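Local coordinates for glycoside hydrolase family protein (Novosphingobium sp. PP1Y, PDB 6Q2F), which probably hydrolyses terminal alpha-L-rhamnose residues from glycosidic substrates, at residues F767-L770 / T771-A775. Residues are numbered along the deposited sequence; the frame is centred on the assembly and turned at random.
Sequences FNAL and TELLA
T771 folds back over F767, one turn earlier in the short helix 767-773, and the geometry can be traced outward from T771 CB, which lies 3.5 Å from F767 O. At the first branch, T771 OG1 donates to F767 O (2.9 Å), approaching 37° above the carbonyl plane; chi1 of 61° sets this hydroxyl between its own backbone N and carbonyl carbon, facing the preceding turn. The second branch, T771 CG2, makes a CH-pi contact over one face of the F767 ring, 3.9 Å from the centroid and 15° off its normal. T771 N also bonds to F767 O at 2.9 Å, so this oxygen accepts two donors. With alanine in place of T771 both branches go, and F767 O would probably keep only the backbone N-H of these two donors while the ring loses its CH-pi partner.

Further on, L773 N makes an alpha-type bond to A769 O at 3.2 Å, and a weak second bond from L774 N, five residues on, marks a wider pi-type turn. L773 CD1 meets A769 CB at 4.0 Å, beside helix 620-636, whose Y636 hydrogen-bonds N768 OD1. Chemically, the T771 hydroxyl adds a second bond to F767 O, while a water donating to L770 O and L774 O joins these carbonyls ahead of strand 775-777.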
ATOM      1  N   PHE A 767       1.173  14.368  11.208  1.00 33.46           N
ATOM      2  CA  PHE A 767       1.515  15.699  11.698  1.00 24.37           C
ATOM      3  C   PHE A 767       0.632  16.762  11.054  1.00 25.31           C
ATOM      4  O   PHE A 767       0.115  17.643  11.749  1.00 27.66           O
ATOM      5  CB  PHE A 767       3.005  15.968  11.454  1.00 22.45           C
ATOM      6  CG  PHE A 767       3.445  17.388  11.748  1.00 24.09           C
ATOM      7  CD1 PHE A 767       3.907  17.744  13.011  1.00 25.82           C
ATOM      8  CD2 PHE A 767       3.430  18.347  10.746  1.00 26.19           C
ATOM      9  CE1 PHE A 767       4.332  19.050  13.281  1.00 23.09           C
ATOM     10  CE2 PHE A 767       3.859  19.671  10.995  1.00 24.83           C
ATOM     11  CZ  PHE A 767       4.321  20.015  12.261  1.00 22.21           C
ATOM     12  N   ASN A 768       0.421  16.683   9.737  1.00 19.71           N
ATOM     13  CA  ASN A 768      -0.386  17.702   9.058  1.00 23.74           C
ATOM     14  C   ASN A 768      -1.819  17.706   9.576  1.00 26.56           C
ATOM     15  O   ASN A 768      -2.393  18.767   9.837  1.00 31.29           O
ATOM     16  CB  ASN A 768      -0.409  17.496   7.540  1.00 26.67           C
ATOM     17  CG  ASN A 768      -1.298  18.544   6.844  1.00 43.47           C
ATOM     18  OD1 ASN A 768      -2.499  18.325   6.625  1.00 38.09           O
ATOM     19  ND2 ASN A 768      -0.722  19.707   6.556  1.00 45.30           N
ATOM     20  N   ALA A 769      -2.429  16.526   9.684  1.00 24.31           N
ATOM     21  CA  ALA A 769      -3.782  16.458  10.223  1.00 22.92           C
ATOM     22  C   ALA A 769      -3.824  17.003  11.646  1.00 25.56           C
ATOM     23  O   ALA A 769      -4.703  17.793  11.983  1.00 26.92           O
ATOM     24  CB  ALA A 769      -4.305  15.023  10.165  1.00 23.14           C
ATOM     25  N   LEU A 770      -2.873  16.600  12.488  1.00 30.02           N
ATOM     26  CA  LEU A 770      -2.830  17.111  13.857  1.00 25.97           C
ATOM     27  C   LEU A 770      -2.791  18.635  13.882  1.00 33.94           C
ATOM     28  O   LEU A 770      -3.550  19.277  14.621  1.00 30.61           O
ATOM     29  CB  LEU A 770      -1.622  16.535  14.606  1.00 25.07           C
ATOM     30  CG  LEU A 770      -1.306  17.201  15.951  1.00 31.79           C
ATOM     31  CD1 LEU A 770      -2.443  17.002  16.961  1.00 29.61           C
ATOM     32  CD2 LEU A 770       0.013  16.703  16.533  1.00 30.59           C
ATOM     33  N   THR A 771      -1.939  19.233  13.051  1.00 27.46           N
ATOM     34  CA  THR A 771      -1.625  20.652  13.181  1.00 29.86           C
ATOM     35  C   THR A 771      -2.459  21.569  12.293  1.00 30.68           C
ATOM     36  O   THR A 771      -2.430  22.787  12.504  1.00 30.14           O
ATOM     37  CB  THR A 771      -0.147  20.906  12.878  1.00 27.60           C
ATOM     38  OG1 THR A 771       0.141  20.502  11.537  1.00 26.06           O
ATOM     39  CG2 THR A 771       0.739  20.135  13.847  1.00 28.59           C
ATOM     40  N   GLU A 772      -3.200  21.035  11.320  1.00 29.69           N
ATOM     41  CA  GLU A 772      -3.932  21.870  10.374  1.00 30.26           C
ATOM     42  C   GLU A 772      -5.429  21.614  10.328  1.00 33.97           C
ATOM     43  O   GLU A 772      -6.173  22.511   9.920  1.00 40.37           O
ATOM     44  CB  GLU A 772      -3.386  21.677   8.951  1.00 31.13           C
ATOM     45  CG  GLU A 772      -1.886  21.925   8.800  1.00 49.27           C
ATOM     46  CD  GLU A 772      -1.528  23.403   8.824  1.00 72.45           C
ATOM     47  OE1 GLU A 772      -2.442  24.242   8.647  1.00 82.01           O
ATOM     48  OE2 GLU A 772      -0.335  23.723   9.014  1.00 80.21           O
ATOM     49  N   LEU A 773      -5.893  20.422  10.701  1.00 24.95           N
ATOM     50  CA  LEU A 773      -7.296  20.058  10.540  1.00 25.43           C
ATOM     51  C   LEU A 773      -8.088  20.137  11.840  1.00 29.89           C
ATOM     52  O   LEU A 773      -9.224  20.615  11.843  1.00 36.25           O
ATOM     53  CB  LEU A 773      -7.426  18.632   9.986  1.00 28.36           C
ATOM     54  CG  LEU A 773      -6.854  18.370   8.586  1.00 31.52           C
ATOM     55  CD1 LEU A 773      -7.115  16.938   8.150  1.00 25.39           C
ATOM     56  CD2 LEU A 773      -7.410  19.385   7.568  1.00 27.69           C
ATOM     57  N   LEU A 774      -7.503  19.656  12.936  1.00 25.39           N
ATOM     58  CA  LEU A 774      -8.245  19.420  14.159  1.00 29.54           C
ATOM     59  C   LEU A 774      -8.454  20.724  14.908  1.00 30.93           C
ATOM     60  O   LEU A 774      -7.524  21.515  15.074  1.00 28.01           O
ATOM     61  CB  LEU A 774      -7.497  18.427  15.045  1.00 32.69           C
ATOM     62  CG  LEU A 774      -7.337  17.024  14.487  1.00 30.38           C
ATOM     63  CD1 LEU A 774      -6.781  16.120  15.563  1.00 31.82           C
ATOM     64  CD2 LEU A 774      -8.693  16.533  14.020  1.00 30.16           C
ATOM     65  N   ALA A 775      -9.688  20.937  15.357  1.00 29.84           N
ATOM     66  CA  ALA A 775     -10.052  22.093  16.151  1.00 26.23           C
ATOM     67  C   ALA A 775     -10.900  21.635  17.324  1.00 29.58           C
ATOM     68  O   ALA A 775     -11.482  20.548  17.300  1.00 31.05           O
ATOM     69  CB  ALA A 775     -10.810  23.127  15.320  1.00 25.84           C
TER
HETATM   70  O   HOH W   1      -5.062  21.415  14.186  1.00 38.42           O